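Local coordinates for protein acyltransferase (PDB 4Q38) that probably transfers a long aliphatic acyl group from acyl-coenzyme A to the amino sugar of teicoplanin-type glycopeptide antibiotics, at residues Ser292-Val297 with Gln303-Leu308; Phe296-Asn301 with Ala317-Leu322. All blocks are in the same frame, centred on the assembly; numbering follows the deposited sequence.

Contact 1 of 2, residues Ser292-Val297 with Gln303-Leu308; sequences SILEFV and QPLDEL. With COA (coenzyme A), chain D.
Leu294 points one methyl at two leucines of the 303-308 turn. Its CD2 lies 4.4 Å from Leu305 CD1 and 4.4 Å from Leu308 CD1, and with 3.9 Å between Leu305 CD1 and Leu308 CD1 the three methyls form a compact triangle. No hydrogen bond joins the segments, so the touch is apolar and light. The turn, closed by Leu308 N to Leu305 O at 3.0 Å, brings the two leucine side chains to the same side, where both meet Leu294. The backbone of Leu305 does not aim its side chain at the helix; chi1 of -75° and chi2 of -49° bend CD1 round toward Leu294. Tyr300 touches both Leu294 and Leu308.

Elsewhere on the helix, Phe296 meets coenzyme A. Its CG is anti to the carbonyl carbon (chi1 -70°), and the ring takes C2P of the pantetheine arm 3.4 Å above the plane over its centre, a CH-pi geometry. Glu295 CG backs the opposite face, and Ser292 OG stands at the edge in plane. The main chain holds the adenine through N6A, which donates to Phe296 O at 3.0 Å; the Val297 side chain touches the same base, with CG1 3.8 Å from N1A. Phe296 also touches the bound decanoyl-glucosamine. Helix 290-298 thus has a leucine-packed side and a cofactor-lined side, the latter belonging to the acyl-CoA site of a GNAT-like domain.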
loop_
_atom_site.group_PDB
_atom_site.type_symbol
_atom_site.label_atom_id
_atom_site.label_comp_id
_atom_site.label_asym_id
_atom_site.label_seq_id
_atom_site.Cartn_x
_atom_site.Cartn_y
_atom_site.Cartn_z
ATOM N N SER A 292 -2.624 9.981 10.657
ATOM C CA SER A 292 -2.976 9.693 9.268
ATOM C C SER A 292 -2.796 10.917 8.366
ATOM O O SER A 292 -2.085 10.840 7.364
ATOM C CB SER A 292 -4.407 9.163 9.170
ATOM O OG SER A 292 -4.731 8.839 7.829
ATOM N N ILE A 293 -3.417 12.047 8.727
ATOM C CA ILE A 293 -3.310 13.254 7.903
ATOM C C ILE A 293 -1.855 13.748 7.849
ATOM O O ILE A 293 -1.399 14.261 6.831
ATOM C CB ILE A 293 -4.327 14.367 8.310
ATOM C CG1 ILE A 293 -4.508 15.383 7.172
ATOM C CG2 ILE A 293 -3.922 15.061 9.610
ATOM C CD1 ILE A 293 -5.725 16.285 7.327
ATOM N N LEU A 294 -1.116 13.558 8.939
ATOM C CA LEU A 294 0.283 13.969 8.972
ATOM C C LEU A 294 1.119 13.078 8.037
ATOM O O LEU A 294 1.992 13.574 7.323
ATOM C CB LEU A 294 0.820 13.962 10.410
ATOM C CG LEU A 294 0.356 15.127 11.310
ATOM C CD1 LEU A 294 0.630 14.828 12.777
ATOM C CD2 LEU A 294 0.990 16.440 10.898
ATOM N N GLU A 295 0.821 11.781 8.020
ATOM C CA GLU A 295 1.473 10.856 7.067
ATOM C C GLU A 295 1.236 11.316 5.634
ATOM O O GLU A 295 2.184 11.547 4.878
ATOM C CB GLU A 295 0.998 9.410 7.267
ATOM C CG GLU A 295 1.382 8.425 6.157
ATOM C CD GLU A 295 2.880 8.131 6.076
ATOM O OE1 GLU A 295 3.602 8.353 7.070
ATOM O OE2 GLU A 295 3.342 7.683 5.006
ATOM N N PHE A 296 -0.027 11.485 5.264
ATOM C CA PHE A 296 -0.346 11.776 3.869
ATOM C C PHE A 296 -0.086 13.191 3.368
ATOM O O PHE A 296 0.086 13.401 2.159
ATOM C CB PHE A 296 -1.762 11.302 3.539
ATOM C CG PHE A 296 -1.883 9.814 3.521
ATOM C CD1 PHE A 296 -1.275 9.070 2.502
ATOM C CD2 PHE A 296 -2.558 9.146 4.531
ATOM C CE1 PHE A 296 -1.360 7.684 2.481
ATOM C CE2 PHE A 296 -2.641 7.759 4.524
ATOM C CZ PHE A 296 -2.043 7.029 3.495
ATOM N N VAL A 297 -0.033 14.152 4.283
ATOM C CA VAL A 297 0.280 15.527 3.898
ATOM C C VAL A 297 1.779 15.812 3.978
ATOM O O VAL A 297 2.304 16.548 3.152
ATOM C CB VAL A 297 -0.542 16.561 4.711
ATOM C CG1 VAL A 297 -0.116 17.982 4.393
ATOM C CG2 VAL A 297 -2.028 16.403 4.398
ATOM N N GLN A 303 9.047 15.282 13.214
ATOM C CA GLN A 303 9.627 16.631 13.187
ATOM C C GLN A 303 8.865 17.603 14.091
ATOM O O GLN A 303 7.677 17.394 14.360
ATOM C CB GLN A 303 9.646 17.209 11.767
ATOM C CG GLN A 303 10.479 16.440 10.754
ATOM C CD GLN A 303 9.654 15.449 9.952
ATOM O OE1 GLN A 303 8.714 14.833 10.465
ATOM N NE2 GLN A 303 10.002 15.293 8.682
ATOM N N PRO A 304 9.544 18.666 14.570
ATOM C CA PRO A 304 8.817 19.775 15.197
ATOM C C PRO A 304 7.846 20.416 14.201
ATOM O O PRO A 304 8.232 20.720 13.069
ATOM C CB PRO A 304 9.930 20.758 15.597
ATOM C CG PRO A 304 11.158 20.300 14.880
ATOM C CD PRO A 304 11.003 18.823 14.697
ATOM N N LEU A 305 6.598 20.604 14.632
ATOM C CA LEU A 305 5.494 20.997 13.745
ATOM C C LEU A 305 5.722 22.268 12.926
ATOM O O LEU A 305 5.482 22.274 11.718
ATOM C CB LEU A 305 4.168 21.092 14.516
ATOM C CG LEU A 305 3.407 19.825 14.943
ATOM C CD1 LEU A 305 3.252 18.831 13.795
ATOM C CD2 LEU A 305 4.033 19.150 16.159
ATOM N N ASP A 306 6.183 23.338 13.570
ATOM C CA ASP A 306 6.423 24.598 12.855
ATOM C C ASP A 306 7.674 24.556 11.968
ATOM O O ASP A 306 8.076 25.570 11.394
ATOM C CB ASP A 306 6.428 25.810 13.806
ATOM C CG ASP A 306 7.349 25.630 15.003
ATOM O OD1 ASP A 306 7.938 24.539 15.173
ATOM O OD2 ASP A 306 7.478 26.595 15.784
ATOM N N GLU A 307 8.278 23.374 11.859
ATOM C CA GLU A 307 9.366 23.142 10.915
ATOM C C GLU A 307 8.940 22.228 9.766
ATOM O O GLU A 307 9.778 21.713 9.022
ATOM C CB GLU A 307 10.611 22.615 11.633
ATOM C CG GLU A 307 11.433 23.722 12.279
ATOM C CD GLU A 307 12.551 23.204 13.165
ATOM O OE1 GLU A 307 12.878 23.891 14.159
ATOM O OE2 GLU A 307 13.102 22.120 12.873
ATOM N N LEU A 308 7.628 22.039 9.628
ATOM C CA LEU A 308 7.052 21.373 8.463
ATOM C C LEU A 308 6.714 22.424 7.405
ATOM O O LEU A 308 6.452 23.581 7.752
ATOM C CB LEU A 308 5.808 20.562 8.856
ATOM C CG LEU A 308 6.014 19.300 9.706
ATOM C CD1 LEU A 308 4.687 18.735 10.195
ATOM C CD2 LEU A 308 6.803 18.238 8.952
HETATM N N1A COA D . 0.286 17.396 0.615
HETATM C C2A COA D . 0.450 18.732 0.536
HETATM N N3A COA D . -0.425 19.554 -0.071
HETATM C C4A COA D . -1.546 19.052 -0.649
HETATM C C5A COA D . -1.793 17.600 -0.606
HETATM C C6A COA D . -0.785 16.763 0.081
HETATM N N6A COA D . -0.918 15.417 0.192
HETATM N N7A COA D . -2.959 17.396 -1.247
HETATM C C8A COA D . -3.420 18.599 -1.661
HETATM N N9A COA D . -2.568 19.583 -1.315
HETATM C C1B COA D . -2.738 21.032 -1.579
HETATM C C2B COA D . -2.979 21.363 -3.040
HETATM O O2B COA D . -1.745 21.548 -3.727
HETATM C C3B COA D . -3.809 22.626 -2.939
HETATM O O3B COA D . -2.940 23.709 -2.600
HETATM P P3B COA D . -3.293 25.266 -2.877
HETATM O O7A COA D . -3.118 25.394 -4.359
HETATM O O8A COA D . -2.291 25.974 -2.004
HETATM O O9A COA D . -4.715 25.452 -2.405
HETATM C C4B COA D . -4.689 22.344 -1.726
HETATM O O4B COA D . -3.909 21.484 -0.891
HETATM C C5B COA D . -6.037 21.698 -2.058
HETATM O O5B COA D . -5.826 20.415 -2.672
HETATM P P1A COA D . -7.002 19.576 -3.370
HETATM O O1A COA D . -7.343 20.132 -4.726
HETATM O O2A COA D . -8.093 19.418 -2.344
HETATM O O3A COA D . -6.299 18.126 -3.559
HETATM P P2A COA D . -5.403 17.665 -4.815
HETATM O O4A COA D . -6.304 17.109 -5.885
HETATM O O5A COA D . -4.414 18.733 -5.202
HETATM O O6A COA D . -4.567 16.472 -4.128
HETATM C CBP COA D . -4.334 14.096 -3.531
HETATM C CCP COA D . -5.246 15.315 -3.631
HETATM C CDP COA D . -5.191 12.990 -2.936
HETATM C CEP COA D . -3.875 13.720 -4.926
HETATM C CAP COA D . -3.118 14.402 -2.624
HETATM O OAP COA D . -3.568 14.884 -1.356
HETATM C C9P COA D . -2.158 13.255 -2.365
HETATM O O9P COA D . -1.365 12.910 -3.224
HETATM N N8P COA D . -2.197 12.680 -1.159
HETATM C C7P COA D . -1.452 11.473 -0.841
HETATM C C6P COA D . -2.301 10.226 -1.080
HETATM C C5P COA D . -3.487 10.185 -0.129
HETATM O O5P COA D . -3.595 11.011 0.771
HETATM N N4P COA D . -4.387 9.224 -0.353
HETATM C C3P COA D . -5.444 8.905 0.602
HETATM C C2P COA D . -4.955 8.087 1.787
HETATM S S1P COA D . -6.333 7.736 2.930
#

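Contact 2 of 2, residues Phe296-Asn301 with Ala317-Leu322; sequences FVFRYN and AVIAHL. With COA (coenzyme A), chain D.
Aliphatic packing starts with Val297 and Val318, whose branches meet tip to tip, CG2 to CG2 at 4.0 Å. In both valines CG1 is anti to the backbone N, which leaves CG2 beside it and facing across the gap. The backbones come closest at this pair too, with 8.1 Å between Val297 CA and Val318 CA.

Aromatic-aliphatic contacts come from Phe298, whose ring passes alongside Val318 in the reverse direction. Val318 CG1 sits at the ring edge, in its plane, 3.9 Å from Phe298 CE2. Ile319 approaches obliquely, its CG1 3.9 Å from Phe298 CZ and its CD1 4.0 Å from Phe298 CE2; with chi1 at -63° and chi2 at -53° the isoleucine chain folds toward the ring. One ring face is filled from within its own segment, by Val297 CG1 at 3.6 Å above the centre, so valines lie both at the edge and over a face.

Polar links run outside the interface, which has no hydrogen bond of its own. Arg299, the first residue past the helix, takes a left-handed conformation (phi 48°), and its guanidinium forms salt bridges to Glu214 and Glu295. Val318 O accepts from Trp328 NE1. Glu315, a coenzyme A-binding residue, touches both Val297 and Phe298. The result is an apolar helix-helix joint of the GNAT-like domain, flanking the adenine pocket of coenzyme A.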
loop_
_atom_site.group_PDB
_atom_site.type_symbol
_atom_site.label_atom_id
_atom_site.label_comp_id
_atom_site.label_asym_id
_atom_site.label_seq_id
_atom_site.Cartn_x
_atom_site.Cartn_y
_atom_site.Cartn_z
ATOM N N PHE A 296 -0.027 11.485 5.264
ATOM C CA PHE A 296 -0.346 11.776 3.869
ATOM C C PHE A 296 -0.086 13.191 3.368
ATOM O O PHE A 296 0.086 13.401 2.159
ATOM C CB PHE A 296 -1.762 11.302 3.539
ATOM C CG PHE A 296 -1.883 9.814 3.521
ATOM C CD1 PHE A 296 -1.275 9.070 2.502
ATOM C CD2 PHE A 296 -2.558 9.146 4.531
ATOM C CE1 PHE A 296 -1.360 7.684 2.481
ATOM C CE2 PHE A 296 -2.641 7.759 4.524
ATOM C CZ PHE A 296 -2.043 7.029 3.495
ATOM N N VAL A 297 -0.033 14.152 4.283
ATOM C CA VAL A 297 0.280 15.527 3.898
ATOM C C VAL A 297 1.779 15.812 3.978
ATOM O O VAL A 297 2.304 16.548 3.152
ATOM C CB VAL A 297 -0.542 16.561 4.711
ATOM C CG1 VAL A 297 -0.116 17.982 4.393
ATOM C CG2 VAL A 297 -2.028 16.403 4.398
ATOM N N PHE A 298 2.459 15.228 4.961
ATOM C CA PHE A 298 3.875 15.532 5.203
ATOM C C PHE A 298 4.815 14.325 5.220
ATOM O O PHE A 298 6.031 14.506 5.335
ATOM C CB PHE A 298 4.047 16.232 6.556
ATOM C CG PHE A 298 3.251 17.492 6.711
ATOM C CD1 PHE A 298 3.642 18.667 6.072
ATOM C CD2 PHE A 298 2.124 17.516 7.535
ATOM C CE1 PHE A 298 2.911 19.840 6.240
ATOM C CE2 PHE A 298 1.391 18.690 7.701
ATOM C CZ PHE A 298 1.788 19.848 7.055
ATOM N N ARG A 299 4.269 13.110 5.144
ATOM C CA ARG A 299 5.033 11.883 5.441
ATOM C C ARG A 299 5.768 12.091 6.759
ATOM O O ARG A 299 6.997 11.957 6.842
ATOM C CB ARG A 299 6.017 11.522 4.314
ATOM C CG ARG A 299 5.381 11.259 2.955
ATOM C CD ARG A 299 4.420 10.077 2.975
ATOM N NE ARG A 299 3.607 10.056 1.758
ATOM C CZ ARG A 299 2.646 9.174 1.504
ATOM N NH1 ARG A 299 2.366 8.225 2.384
ATOM N NH2 ARG A 299 1.958 9.249 0.368
ATOM N N TYR A 300 4.984 12.427 7.779
ATOM C CA TYR A 300 5.492 12.872 9.065
ATOM C C TYR A 300 6.372 11.825 9.731
ATOM O O TYR A 300 5.991 10.662 9.848
ATOM C CB TYR A 300 4.325 13.235 9.980
ATOM C CG TYR A 300 4.735 13.887 11.274
ATOM C CD1 TYR A 300 5.377 15.127 11.279
ATOM C CD2 TYR A 300 4.476 13.271 12.499
ATOM C CE1 TYR A 300 5.753 15.730 12.464
ATOM C CE2 TYR A 300 4.851 13.868 13.693
ATOM C CZ TYR A 300 5.490 15.096 13.668
ATOM O OH TYR A 300 5.871 15.694 14.848
ATOM N N ASN A 301 7.551 12.256 10.157
ATOM C CA ASN A 301 8.469 11.402 10.894
ATOM C C ASN A 301 8.979 12.089 12.165
ATOM O O ASN A 301 10.179 12.101 12.448
ATOM C CB ASN A 301 9.626 10.956 9.987
ATOM C CG ASN A 301 10.483 9.868 10.614
ATOM O OD1 ASN A 301 11.700 9.859 10.444
ATOM N ND2 ASN A 301 9.855 8.952 11.342
ATOM N N ALA A 317 -3.351 24.371 6.725
ATOM C CA ALA A 317 -4.547 23.902 7.419
ATOM C C ALA A 317 -4.246 22.865 8.490
ATOM O O ALA A 317 -4.667 23.020 9.643
ATOM C CB ALA A 317 -5.557 23.352 6.421
ATOM N N VAL A 318 -3.522 21.803 8.116
ATOM C CA VAL A 318 -3.242 20.713 9.053
ATOM C C VAL A 318 -2.564 21.245 10.316
ATOM O O VAL A 318 -2.917 20.849 11.430
ATOM C CB VAL A 318 -2.383 19.580 8.429
ATOM C CG1 VAL A 318 -2.066 18.515 9.474
ATOM C CG2 VAL A 318 -3.100 18.950 7.245
ATOM N N ILE A 319 -1.595 22.137 10.130
ATOM C CA ILE A 319 -0.809 22.675 11.247
ATOM C C ILE A 319 -1.616 23.684 12.074
ATOM O O ILE A 319 -1.624 23.612 13.307
ATOM C CB ILE A 319 0.534 23.282 10.760
ATOM C CG1 ILE A 319 1.428 22.196 10.128
ATOM C CG2 ILE A 319 1.266 24.002 11.886
ATOM C CD1 ILE A 319 1.667 20.971 10.992
ATOM N N ALA A 320 -2.296 24.606 11.394
ATOM C CA ALA A 320 -3.166 25.583 12.070
ATOM C C ALA A 320 -4.158 24.885 13.003
ATOM O O ALA A 320 -4.242 25.213 14.184
ATOM C CB ALA A 320 -3.892 26.450 11.054
ATOM N N HIS A 321 -4.886 23.904 12.472
ATOM C CA HIS A 321 -5.863 23.130 13.241
ATOM C C HIS A 321 -5.256 22.474 14.460
ATOM O O HIS A 321 -5.819 22.546 15.564
ATOM C CB HIS A 321 -6.503 22.088 12.330
ATOM C CG HIS A 321 -7.803 21.515 12.842
ATOM N ND1 HIS A 321 -7.923 20.232 13.235
ATOM C CD2 HIS A 321 -9.068 22.083 12.967
ATOM C CE1 HIS A 321 -9.198 19.996 13.610
ATOM N NE2 HIS A 321 -9.897 21.129 13.445
ATOM N N LEU A 322 -4.101 21.831 14.276
ATOM C CA LEU A 322 -3.404 21.166 15.375
ATOM C C LEU A 322 -2.858 22.154 16.413
ATOM O O LEU A 322 -2.952 21.901 17.611
ATOM C CB LEU A 322 -2.273 20.266 14.854
ATOM C CG LEU A 322 -2.646 18.977 14.111
ATOM C CD1 LEU A 322 -1.446 18.421 13.350
ATOM C CD2 LEU A 322 -3.216 17.939 15.060
HETATM N N1A COA D . 0.286 17.396 0.615
HETATM C C2A COA D . 0.450 18.732 0.536
HETATM N N3A COA D . -0.425 19.554 -0.071
HETATM C C4A COA D . -1.546 19.052 -0.649
HETATM C C5A COA D . -1.793 17.600 -0.606
HETATM C C6A COA D . -0.785 16.763 0.081
HETATM N N6A COA D . -0.918 15.417 0.192
HETATM N N7A COA D . -2.959 17.396 -1.247
HETATM C C8A COA D . -3.420 18.599 -1.661
HETATM N N9A COA D . -2.568 19.583 -1.315
HETATM C C1B COA D . -2.738 21.032 -1.579
HETATM C C2B COA D . -2.979 21.363 -3.040
HETATM O O2B COA D . -1.745 21.548 -3.727
HETATM C C3B COA D . -3.809 22.626 -2.939
HETATM O O3B COA D . -2.940 23.709 -2.600
HETATM P P3B COA D . -3.293 25.266 -2.877
HETATM O O7A COA D . -3.118 25.394 -4.359
HETATM O O8A COA D . -2.291 25.974 -2.004
HETATM O O9A COA D . -4.715 25.452 -2.405
HETATM C C4B COA D . -4.689 22.344 -1.726
HETATM O O4B COA D . -3.909 21.484 -0.891
HETATM C C5B COA D . -6.037 21.698 -2.058
HETATM O O5B COA D . -5.826 20.415 -2.672
HETATM P P1A COA D . -7.002 19.576 -3.370
HETATM O O1A COA D . -7.343 20.132 -4.726
HETATM O O2A COA D . -8.093 19.418 -2.344
HETATM O O3A COA D . -6.299 18.126 -3.559
HETATM P P2A COA D . -5.403 17.665 -4.815
HETATM O O4A COA D . -6.304 17.109 -5.885
HETATM O O5A COA D . -4.414 18.733 -5.202
HETATM O O6A COA D . -4.567 16.472 -4.128
HETATM C CBP COA D . -4.334 14.096 -3.531
HETATM C CCP COA D . -5.246 15.315 -3.631
HETATM C CDP COA D . -5.191 12.990 -2.936
HETATM C CEP COA D . -3.875 13.720 -4.926
HETATM C CAP COA D . -3.118 14.402 -2.624
HETATM O OAP COA D . -3.568 14.884 -1.356
HETATM C C9P COA D . -2.158 13.255 -2.365
HETATM O O9P COA D . -1.365 12.910 -3.224
HETATM N N8P COA D . -2.197 12.680 -1.159
HETATM C C7P COA D . -1.452 11.473 -0.841
HETATM C C6P COA D . -2.301 10.226 -1.080
HETATM C C5P COA D . -3.487 10.185 -0.129
HETATM O O5P COA D . -3.595 11.011 0.771
HETATM N N4P COA D . -4.387 9.224 -0.353
HETATM C C3P COA D . -5.444 8.905 0.602
HETATM C C2P COA D . -4.955 8.087 1.787
HETATM S S1P COA D . -6.333 7.736 2.930
#

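The two contacts have centres 4 Å apart and share helix 290-298, from which the chain runs through the 303-308 turn and on into helix 313-323. All four segments belong to the GNAT-like C-terminal domain, and the centre of each contact lies about 20 Å from the centre of the chain. Side chains join the contacts into one apolar cluster: Leu308 CD1 lies 3.8 Å from Ile319 CD1, and Ile293 CD1 lies 3.7 Å from Val318 CG2. Leu294 O and Tyr300 N, 3.2 Å apart, probably add a hydrogen bond. Contact 1 packs the turn, lightly, and contact 2 packs the second helix against the one helix that also lines the coenzyme A pocket.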